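PDB 6HXI: succinyl-CoA ligase (ADP-forming) subunit alpha from Methanosaeta concilii, which belongs to the succinyl-CoA synthetase-like proteins and joins a CoA-ligase region to a partial citrate synthase-like helical region in one chain. Local coordinates for residues 505-519 against 540-554. Numbering follows the deposited sequence.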
ATOM      1  N   LEU B 505      20.507 -17.967 -15.911  1.00 42.09           N
ATOM      2  CA  LEU B 505      19.181 -18.122 -16.538  1.00 39.23           C
ATOM      3  C   LEU B 505      19.258 -18.701 -17.925  1.00 44.09           C
ATOM      4  O   LEU B 505      18.559 -19.664 -18.232  1.00 46.53           O
ATOM      5  CB  LEU B 505      18.412 -16.797 -16.543  1.00 37.65           C
ATOM      6  CG  LEU B 505      17.895 -16.279 -15.226  1.00 41.65           C
ATOM      7  CD1 LEU B 505      17.524 -14.831 -15.328  1.00 40.77           C
ATOM      8  CD2 LEU B 505      16.701 -17.093 -14.717  1.00 47.36           C
ATOM      9  N   ILE B 506      20.132 -18.161 -18.755  1.00 40.73           N
ATOM     10  CA  ILE B 506      20.345 -18.662 -20.105  1.00 40.69           C
ATOM     11  C   ILE B 506      20.946 -20.071 -20.118  1.00 43.86           C
ATOM     12  O   ILE B 506      20.536 -20.891 -20.966  1.00 45.21           O
ATOM     13  CB  ILE B 506      21.214 -17.670 -20.910  1.00 44.30           C
ATOM     14  CG1 ILE B 506      20.410 -16.412 -21.294  1.00 44.58           C
ATOM     15  CG2 ILE B 506      21.856 -18.369 -22.121  1.00 46.20           C
ATOM     16  CD1 ILE B 506      21.188 -15.430 -22.297  1.00 51.39           C
ATOM     17  N   SER B 507      21.940 -20.355 -19.248  1.00 39.72           N
ATOM     18  CA  SER B 507      22.556 -21.696 -19.269  1.00 41.81           C
ATOM     19  C   SER B 507      21.509 -22.781 -18.894  1.00 43.82           C
ATOM     20  O   SER B 507      21.354 -23.774 -19.604  1.00 45.12           O
ATOM     21  CB  SER B 507      23.844 -21.760 -18.441  1.00 46.36           C
ATOM     22  OG  SER B 507      23.679 -21.289 -17.113  1.00 56.74           O
ATOM     23  N   TYR B 508      20.698 -22.496 -17.889  1.00 38.64           N
ATOM     24  CA  TYR B 508      19.600 -23.384 -17.513  1.00 37.20           C
ATOM     25  C   TYR B 508      18.585 -23.645 -18.675  1.00 41.32           C
ATOM     26  O   TYR B 508      18.204 -24.787 -18.888  1.00 43.77           O
ATOM     27  CB  TYR B 508      18.902 -22.861 -16.235  1.00 36.56           C
ATOM     28  CG  TYR B 508      17.788 -23.771 -15.755  1.00 38.14           C
ATOM     29  CD1 TYR B 508      18.057 -24.842 -14.908  1.00 42.17           C
ATOM     30  CD2 TYR B 508      16.500 -23.661 -16.275  1.00 38.48           C
ATOM     31  CE1 TYR B 508      17.066 -25.760 -14.562  1.00 46.45           C
ATOM     32  CE2 TYR B 508      15.495 -24.568 -15.924  1.00 39.39           C
ATOM     33  CZ  TYR B 508      15.775 -25.591 -15.040  1.00 46.57           C
ATOM     34  OH  TYR B 508      14.808 -26.489 -14.698  1.00 42.64           O
ATOM     35  N   ALA B 509      18.109 -22.612 -19.362  1.00 38.20           N
ATOM     36  CA  ALA B 509      17.134 -22.761 -20.446  1.00 37.70           C
ATOM     37  C   ALA B 509      17.712 -23.503 -21.624  1.00 42.77           C
ATOM     38  O   ALA B 509      17.061 -24.400 -22.172  1.00 44.02           O
ATOM     39  CB  ALA B 509      16.610 -21.401 -20.869  1.00 38.29           C
ATOM     40  N   ARG B 510      18.939 -23.167 -22.011  0.50 40.17           N
ATOM     41  CA  ARG B 510      19.603 -23.867 -23.110  0.50 41.54           C
ATOM     42  C   ARG B 510      19.716 -25.367 -22.792  0.50 45.15           C
ATOM     43  O   ARG B 510      19.311 -26.186 -23.618  0.50 44.19           O
ATOM     44  CB  ARG B 510      20.972 -23.239 -23.430  0.50 43.16           C
ATOM     45  CG  ARG B 510      20.852 -21.897 -24.152  0.50 52.52           C
ATOM     46  CD  ARG B 510      22.215 -21.330 -24.493  0.50 68.24           C
ATOM     47  NE  ARG B 510      22.324 -20.976 -25.908  0.50 80.45           N
ATOM     48  CZ  ARG B 510      23.277 -20.201 -26.415  0.50 95.85           C
ATOM     49  NH1 ARG B 510      23.302 -19.933 -27.714  0.50 85.41           N
ATOM     50  NH2 ARG B 510      24.209 -19.681 -25.628  0.50 83.36           N
ATOM     51  N   ALA B 511      20.145 -25.711 -21.559  1.00 42.31           N
ATOM     52  CA  ALA B 511      20.289 -27.116 -21.118  1.00 42.26           C
ATOM     53  C   ALA B 511      18.980 -27.852 -20.910  1.00 46.63           C
ATOM     54  O   ALA B 511      18.936 -29.035 -21.229  1.00 48.07           O
ATOM     55  CB  ALA B 511      21.114 -27.172 -19.840  1.00 42.60           C
ATOM     56  N   ASN B 512      17.916 -27.182 -20.372  1.00 42.43           N
ATOM     57  CA  ASN B 512      16.684 -27.876 -19.966  1.00 41.70           C
ATOM     58  C   ASN B 512      15.373 -27.546 -20.700  1.00 43.76           C
ATOM     59  O   ASN B 512      14.438 -28.339 -20.606  1.00 39.24           O
ATOM     60  CB  ASN B 512      16.468 -27.664 -18.454  1.00 42.60           C
ATOM     61  CG  ASN B 512      17.602 -28.219 -17.621  1.00 51.21           C
ATOM     62  OD1 ASN B 512      17.711 -29.424 -17.396  1.00 42.49           O
ATOM     63  ND2 ASN B 512      18.521 -27.369 -17.232  1.00 45.42           N
ATOM     64  N   PHE B 513      15.278 -26.420 -21.407  1.00 40.04           N
ATOM     65  CA  PHE B 513      14.012 -26.132 -22.087  1.00 38.42           C
ATOM     66  C   PHE B 513      13.856 -26.911 -23.362  1.00 43.99           C
ATOM     67  O   PHE B 513      14.748 -26.844 -24.214  1.00 46.82           O
ATOM     68  CB  PHE B 513      13.841 -24.637 -22.408  1.00 38.15           C
ATOM     69  CG  PHE B 513      13.461 -23.691 -21.301  1.00 37.53           C
ATOM     70  CD1 PHE B 513      13.698 -24.023 -19.967  1.00 37.94           C
ATOM     71  CD2 PHE B 513      12.964 -22.411 -21.594  1.00 35.56           C
ATOM     72  CE1 PHE B 513      13.430 -23.106 -18.955  1.00 36.88           C
ATOM     73  CE2 PHE B 513      12.689 -21.516 -20.590  1.00 36.93           C
ATOM     74  CZ  PHE B 513      12.946 -21.858 -19.278  1.00 35.49           C
ATOM     75  N   PRO B 514      12.697 -27.553 -23.579  1.00 39.06           N
ATOM     76  CA  PRO B 514      12.482 -28.255 -24.852  1.00 39.80           C
ATOM     77  C   PRO B 514      12.702 -27.362 -26.076  1.00 49.02           C
ATOM     78  O   PRO B 514      13.322 -27.810 -27.042  1.00 52.71           O
ATOM     79  CB  PRO B 514      11.045 -28.760 -24.729  1.00 40.44           C
ATOM     80  CG  PRO B 514      10.864 -28.958 -23.244  1.00 44.25           C
ATOM     81  CD  PRO B 514      11.554 -27.761 -22.665  1.00 39.31           C
ATOM     82  N   SER B 515      12.252 -26.088 -26.006  1.00 44.73           N
ATOM     83  CA  SER B 515      12.415 -25.071 -27.054  1.00 43.81           C
ATOM     84  C   SER B 515      12.825 -23.715 -26.467  1.00 42.35           C
ATOM     85  O   SER B 515      12.328 -23.329 -25.414  1.00 38.40           O
ATOM     86  CB  SER B 515      11.127 -24.896 -27.850  1.00 47.31           C
ATOM     87  OG  SER B 515      10.140 -24.231 -27.083  1.00 54.87           O
ATOM     88  N   THR B 516      13.727 -23.001 -27.168  1.00 40.10           N
ATOM     89  CA  THR B 516      14.238 -21.662 -26.822  1.00 39.75           C
ATOM     90  C   THR B 516      14.230 -20.800 -28.104  1.00 45.18           C
ATOM     91  O   THR B 516      15.240 -20.170 -28.413  1.00 47.37           O
ATOM     92  CB  THR B 516      15.668 -21.742 -26.211  1.00 53.91           C
ATOM     93  OG1 THR B 516      16.579 -22.193 -27.212  1.00 61.77           O
ATOM     94  CG2 THR B 516      15.770 -22.654 -24.971  1.00 50.61           C
ATOM     95  N   GLU B 517      13.112 -20.794 -28.865  1.00 41.79           N
ATOM     96  CA  GLU B 517      12.966 -20.033 -30.119  1.00 42.70           C
ATOM     97  C   GLU B 517      13.079 -18.504 -29.916  1.00 43.62           C
ATOM     98  O   GLU B 517      13.790 -17.828 -30.672  1.00 44.73           O
ATOM     99  CB  GLU B 517      11.634 -20.390 -30.783  1.00 45.41           C
ATOM    100  CG  GLU B 517      11.564 -20.075 -32.273  1.00 67.92           C
ATOM    101  CD  GLU B 517      10.223 -20.287 -32.963  1.00100.33           C
ATOM    102  OE1 GLU B 517       9.166 -20.127 -32.305  1.00101.18           O
ATOM    103  OE2 GLU B 517      10.234 -20.546 -34.189  1.00 93.89           O
ATOM    104  N   LEU B 518      12.395 -17.961 -28.885  1.00 35.33           N
ATOM    105  CA  LEU B 518      12.466 -16.531 -28.644  1.00 33.15           C
ATOM    106  C   LEU B 518      13.835 -16.155 -28.073  1.00 36.98           C
ATOM    107  O   LEU B 518      14.358 -15.076 -28.394  1.00 35.16           O
ATOM    108  CB  LEU B 518      11.284 -16.038 -27.823  1.00 31.91           C
ATOM    109  CG  LEU B 518      11.096 -14.513 -27.768  1.00 35.03           C
ATOM    110  CD1 LEU B 518      10.952 -13.903 -29.153  1.00 34.65           C
ATOM    111  CD2 LEU B 518       9.948 -14.140 -26.856  1.00 30.87           C
ATOM    112  N   LEU B 519      14.482 -17.102 -27.351  1.00 35.35           N
ATOM    113  CA  LEU B 519      15.834 -16.857 -26.860  1.00 36.25           C
ATOM    114  C   LEU B 519      16.836 -16.815 -28.022  1.00 42.53           C
ATOM    115  O   LEU B 519      17.677 -15.914 -28.051  1.00 43.77           O
ATOM    116  CB  LEU B 519      16.265 -17.820 -25.750  1.00 35.94           C
ATOM    117  CG  LEU B 519      17.738 -17.705 -25.307  1.00 40.28           C
ATOM    118  CD1 LEU B 519      17.984 -16.430 -24.483  1.00 37.64           C
ATOM    119  CD2 LEU B 519      18.162 -18.931 -24.534  1.00 42.53           C
ATOM    120  N   VAL B 540      19.090  -8.945 -17.203  1.00 44.34           N
ATOM    121  CA  VAL B 540      18.301  -9.888 -16.384  1.00 44.66           C
ATOM    122  C   VAL B 540      16.814  -9.793 -16.698  1.00 45.67           C
ATOM    123  O   VAL B 540      16.181 -10.838 -16.854  1.00 44.71           O
ATOM    124  CB  VAL B 540      18.588  -9.789 -14.844  1.00 49.03           C
ATOM    125  CG1 VAL B 540      17.963 -10.949 -14.086  1.00 48.11           C
ATOM    126  CG2 VAL B 540      20.081  -9.803 -14.587  1.00 50.00           C
ATOM    127  N   ASP B 541      16.264  -8.558 -16.777  1.00 40.06           N
ATOM    128  CA  ASP B 541      14.860  -8.326 -17.071  1.00 39.49           C
ATOM    129  C   ASP B 541      14.457  -8.847 -18.443  1.00 40.15           C
ATOM    130  O   ASP B 541      13.409  -9.472 -18.557  1.00 39.44           O
ATOM    131  CB  ASP B 541      14.470  -6.848 -16.880  1.00 42.56           C
ATOM    132  CG  ASP B 541      14.441  -6.429 -15.417  1.00 66.40           C
ATOM    133  OD1 ASP B 541      15.129  -7.079 -14.597  1.00 71.10           O
ATOM    134  OD2 ASP B 541      13.743  -5.445 -15.093  1.00 76.32           O
ATOM    135  N   GLY B 542      15.312  -8.644 -19.437  1.00 34.92           N
ATOM    136  CA  GLY B 542      15.098  -9.147 -20.789  1.00 34.79           C
ATOM    137  C   GLY B 542      15.070 -10.647 -20.822  1.00 40.06           C
ATOM    138  O   GLY B 542      14.156 -11.248 -21.395  1.00 40.09           O
ATOM    139  N   CYS B 543      16.056 -11.243 -20.160  0.70 38.87           N
ATOM    140  CA  CYS B 543      16.246 -12.670 -20.031  0.70 40.58           C
ATOM    141  C   CYS B 543      15.003 -13.367 -19.433  0.70 41.59           C
ATOM    142  O   CYS B 543      14.582 -14.386 -19.961  0.70 42.12           O
ATOM    143  CB  CYS B 543      17.491 -12.945 -19.201  0.70 42.82           C
ATOM    144  SG  CYS B 543      18.150 -14.607 -19.414  0.70 48.64           S
ATOM    145  N   ILE B 544      14.400 -12.794 -18.373  1.00 34.91           N
ATOM    146  CA  ILE B 544      13.226 -13.362 -17.701  1.00 32.77           C
ATOM    147  C   ILE B 544      11.998 -13.313 -18.612  1.00 37.37           C
ATOM    148  O   ILE B 544      11.359 -14.345 -18.779  1.00 36.70           O
ATOM    149  CB  ILE B 544      12.983 -12.732 -16.298  1.00 34.37           C
ATOM    150  CG1 ILE B 544      14.142 -13.083 -15.328  1.00 36.20           C
ATOM    151  CG2 ILE B 544      11.608 -13.107 -15.693  1.00 30.30           C
ATOM    152  CD1 ILE B 544      14.262 -12.067 -14.201  1.00 47.60           C
ATOM    153  N   GLY B 545      11.691 -12.137 -19.178  1.00 31.81           N
ATOM    154  CA  GLY B 545      10.553 -11.969 -20.072  1.00 31.77           C
ATOM    155  C   GLY B 545      10.590 -12.896 -21.281  1.00 34.82           C
ATOM    156  O   GLY B 545       9.612 -13.581 -21.574  1.00 33.91           O
ATOM    157  N   ILE B 546      11.742 -12.964 -21.953  1.00 30.50           N
ATOM    158  CA  ILE B 546      11.928 -13.781 -23.135  1.00 31.35           C
ATOM    159  C   ILE B 546      11.866 -15.270 -22.788  1.00 34.77           C
ATOM    160  O   ILE B 546      11.170 -16.025 -23.477  1.00 33.79           O
ATOM    161  CB  ILE B 546      13.253 -13.374 -23.853  1.00 34.81           C
ATOM    162  CG1 ILE B 546      13.110 -11.998 -24.524  1.00 32.97           C
ATOM    163  CG2 ILE B 546      13.754 -14.470 -24.825  1.00 35.69           C
ATOM    164  CD1 ILE B 546      14.450 -11.153 -24.575  1.00 37.96           C
ATOM    165  N   LEU B 547      12.589 -15.704 -21.729  1.00 30.44           N
ATOM    166  CA  LEU B 547      12.583 -17.130 -21.377  1.00 30.05           C
ATOM    167  C   LEU B 547      11.243 -17.586 -20.857  1.00 34.03           C
ATOM    168  O   LEU B 547      10.896 -18.749 -21.004  1.00 32.22           O
ATOM    169  CB  LEU B 547      13.719 -17.497 -20.412  1.00 29.10           C
ATOM    170  CG  LEU B 547      15.125 -17.372 -21.001  1.00 31.97           C
ATOM    171  CD1 LEU B 547      16.160 -17.614 -19.947  1.00 31.21           C
ATOM    172  CD2 LEU B 547      15.308 -18.297 -22.149  1.00 30.83           C
ATOM    173  N   PHE B 548      10.469 -16.650 -20.279  1.00 34.12           N
ATOM    174  CA  PHE B 548       9.140 -17.000 -19.798  1.00 34.55           C
ATOM    175  C   PHE B 548       8.182 -17.317 -20.963  1.00 37.46           C
ATOM    176  O   PHE B 548       7.436 -18.300 -20.880  1.00 36.72           O
ATOM    177  CB  PHE B 548       8.578 -15.994 -18.815  1.00 36.04           C
ATOM    178  CG  PHE B 548       7.763 -16.728 -17.780  1.00 38.63           C
ATOM    179  CD1 PHE B 548       6.430 -17.042 -18.018  1.00 43.49           C
ATOM    180  CD2 PHE B 548       8.340 -17.149 -16.593  1.00 41.37           C
ATOM    181  CE1 PHE B 548       5.684 -17.763 -17.083  1.00 44.71           C
ATOM    182  CE2 PHE B 548       7.606 -17.891 -15.667  1.00 44.48           C
ATOM    183  CZ  PHE B 548       6.281 -18.191 -15.916  1.00 43.76           C
ATOM    184  N   ILE B 549       8.294 -16.573 -22.085  1.00 33.10           N
ATOM    185  CA  ILE B 549       7.557 -16.879 -23.329  1.00 34.14           C
ATOM    186  C   ILE B 549       8.002 -18.266 -23.831  1.00 37.48           C
ATOM    187  O   ILE B 549       7.161 -19.076 -24.222  1.00 39.34           O
ATOM    188  CB  ILE B 549       7.749 -15.800 -24.451  1.00 37.40           C
ATOM    189  CG1 ILE B 549       7.362 -14.366 -23.968  1.00 35.80           C
ATOM    190  CG2 ILE B 549       7.012 -16.201 -25.768  1.00 38.20           C
ATOM    191  CD1 ILE B 549       6.047 -14.288 -23.354  1.00 35.42           C
ATOM    192  N   ASP B 550       9.317 -18.536 -23.829  1.00 31.78           N
ATOM    193  CA  ASP B 550       9.828 -19.859 -24.251  1.00 31.24           C
ATOM    194  C   ASP B 550       9.336 -21.009 -23.370  1.00 38.71           C
ATOM    195  O   ASP B 550       9.035 -22.075 -23.886  1.00 41.21           O
ATOM    196  CB  ASP B 550      11.334 -19.862 -24.348  1.00 31.00           C
ATOM    197  CG  ASP B 550      11.825 -19.217 -25.625  1.00 44.34           C
ATOM    198  OD1 ASP B 550      11.052 -19.251 -26.675  1.00 40.68           O
ATOM    199  OD2 ASP B 550      12.978 -18.695 -25.617  1.00 47.36           O
ATOM    200  N   LEU B 551       9.241 -20.795 -22.053  1.00 36.85           N
ATOM    201  CA  LEU B 551       8.742 -21.783 -21.092  1.00 36.19           C
ATOM    202  C   LEU B 551       7.276 -22.134 -21.482  1.00 39.34           C
ATOM    203  O   LEU B 551       6.900 -23.313 -21.559  1.00 37.93           O
ATOM    204  CB  LEU B 551       8.808 -21.146 -19.675  1.00 34.34           C
ATOM    205  CG  LEU B 551       8.337 -21.984 -18.487  1.00 38.34           C
ATOM    206  CD1 LEU B 551       8.973 -21.487 -17.205  1.00 37.49           C
ATOM    207  CD2 LEU B 551       6.830 -21.852 -18.272  1.00 40.35           C
ATOM    208  N   MET B 552       6.457 -21.083 -21.703  1.00 34.36           N
ATOM    209  CA  MET B 552       5.060 -21.242 -22.073  1.00 33.50           C
ATOM    210  C   MET B 552       4.889 -21.955 -23.409  1.00 37.27           C
ATOM    211  O   MET B 552       4.048 -22.839 -23.499  1.00 36.69           O
ATOM    212  CB  MET B 552       4.343 -19.912 -22.050  1.00 34.83           C
ATOM    213  CG  MET B 552       4.061 -19.442 -20.646  1.00 37.39           C
ATOM    214  SD  MET B 552       3.027 -17.983 -20.669  1.00 40.19           S
ATOM    215  CE  MET B 552       4.132 -16.803 -21.341  1.00 37.28           C
ATOM    216  N   SER B 553       5.721 -21.623 -24.414  1.00 33.13           N
ATOM    217  CA  SER B 553       5.735 -22.313 -25.702  1.00 33.93           C
ATOM    218  C   SER B 553       6.204 -23.769 -25.525  1.00 42.42           C
ATOM    219  O   SER B 553       5.741 -24.638 -26.250  1.00 43.73           O
ATOM    220  CB  SER B 553       6.667 -21.607 -26.683  1.00 36.46           C
ATOM    221  OG  SER B 553       6.154 -20.327 -26.995  1.00 37.69           O
ATOM    222  N   SER B 554       7.129 -24.037 -24.581  1.00 41.94           N
ATOM    223  CA  SER B 554       7.615 -25.410 -24.300  1.00 41.30           C
ATOM    224  C   SER B 554       6.513 -26.243 -23.626  1.00 48.09           C
ATOM    225  O   SER B 554       6.401 -27.410 -23.952  1.00 46.38           O
ATOM    226  CB  SER B 554       8.871 -25.399 -23.439  1.00 39.89           C
ATOM    227  OG  SER B 554       9.975 -24.803 -24.092  1.00 51.75           O
TER
HETATM  228  O   HOH W   1      10.358 -21.642 -27.712  1.00 36.71           O
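With CG swung anti to its carbonyl carbon (chi1 -79°), Asp-550 turns both carboxylate oxygens to the first turn of helix 517-530, where Leu-518 and Leu-519 offer their backbone N-H groups. Each oxygen takes one of them on its syn lone pair: Asp-550 OD1 from Leu-518 N at 2.9 Å, nearly straight, and Asp-550 OD2 from Leu-519 N at 2.8 Å, more bent. A water extends the grip, donating to Asp-550 OD1, accepting from Glu-517 N and meeting Ser-515 OG. Ser-554, one helical turn farther on, accepts from Ser-515 N through its OG (3.2 Å) while that same hydroxyl donates back to Asp-550 O, so the link between segments is tied into the helix itself.

Apolar packing fills the groove between the near-parallel helices 505-512 and 540-554, which cross at 20°. Leu-547, whose CG stands anti to the carbonyl carbon and so carries CD1 toward Leu-505 and CD2 toward Ala-509, enters as a knob among Leu-505, Ile-506, Ala-509 and Leu-519; its CD2 lies 3.6 Å from Ala-509 CB. Leu-505 returns the arrangement, set among Val-540, Cys-543, Ile-544 and Leu-547. Where the first helix gives out, Phe-513 brings its ring edge to the backbone, CE2 reaching Leu-547 O at 3.3 Å, while Ala-509 CB lies over the centre of one face. Phe-404 of helix 399-412 meets this ring edge-to-face. Beyond the carboxylate, Leu-518 CD2 rests on the branched CB of Ile-549 (3.7 Å).

The contact thus illustrates how a buried acid is accommodated within the citrate synthase-like region. Its two amide bonds fix the rotation of the carboxylate and pin helix 517-530 to helix 540-555; donors at a helix start, whose dipole probably favours a negative group, would be expected to stabilise the ionised form.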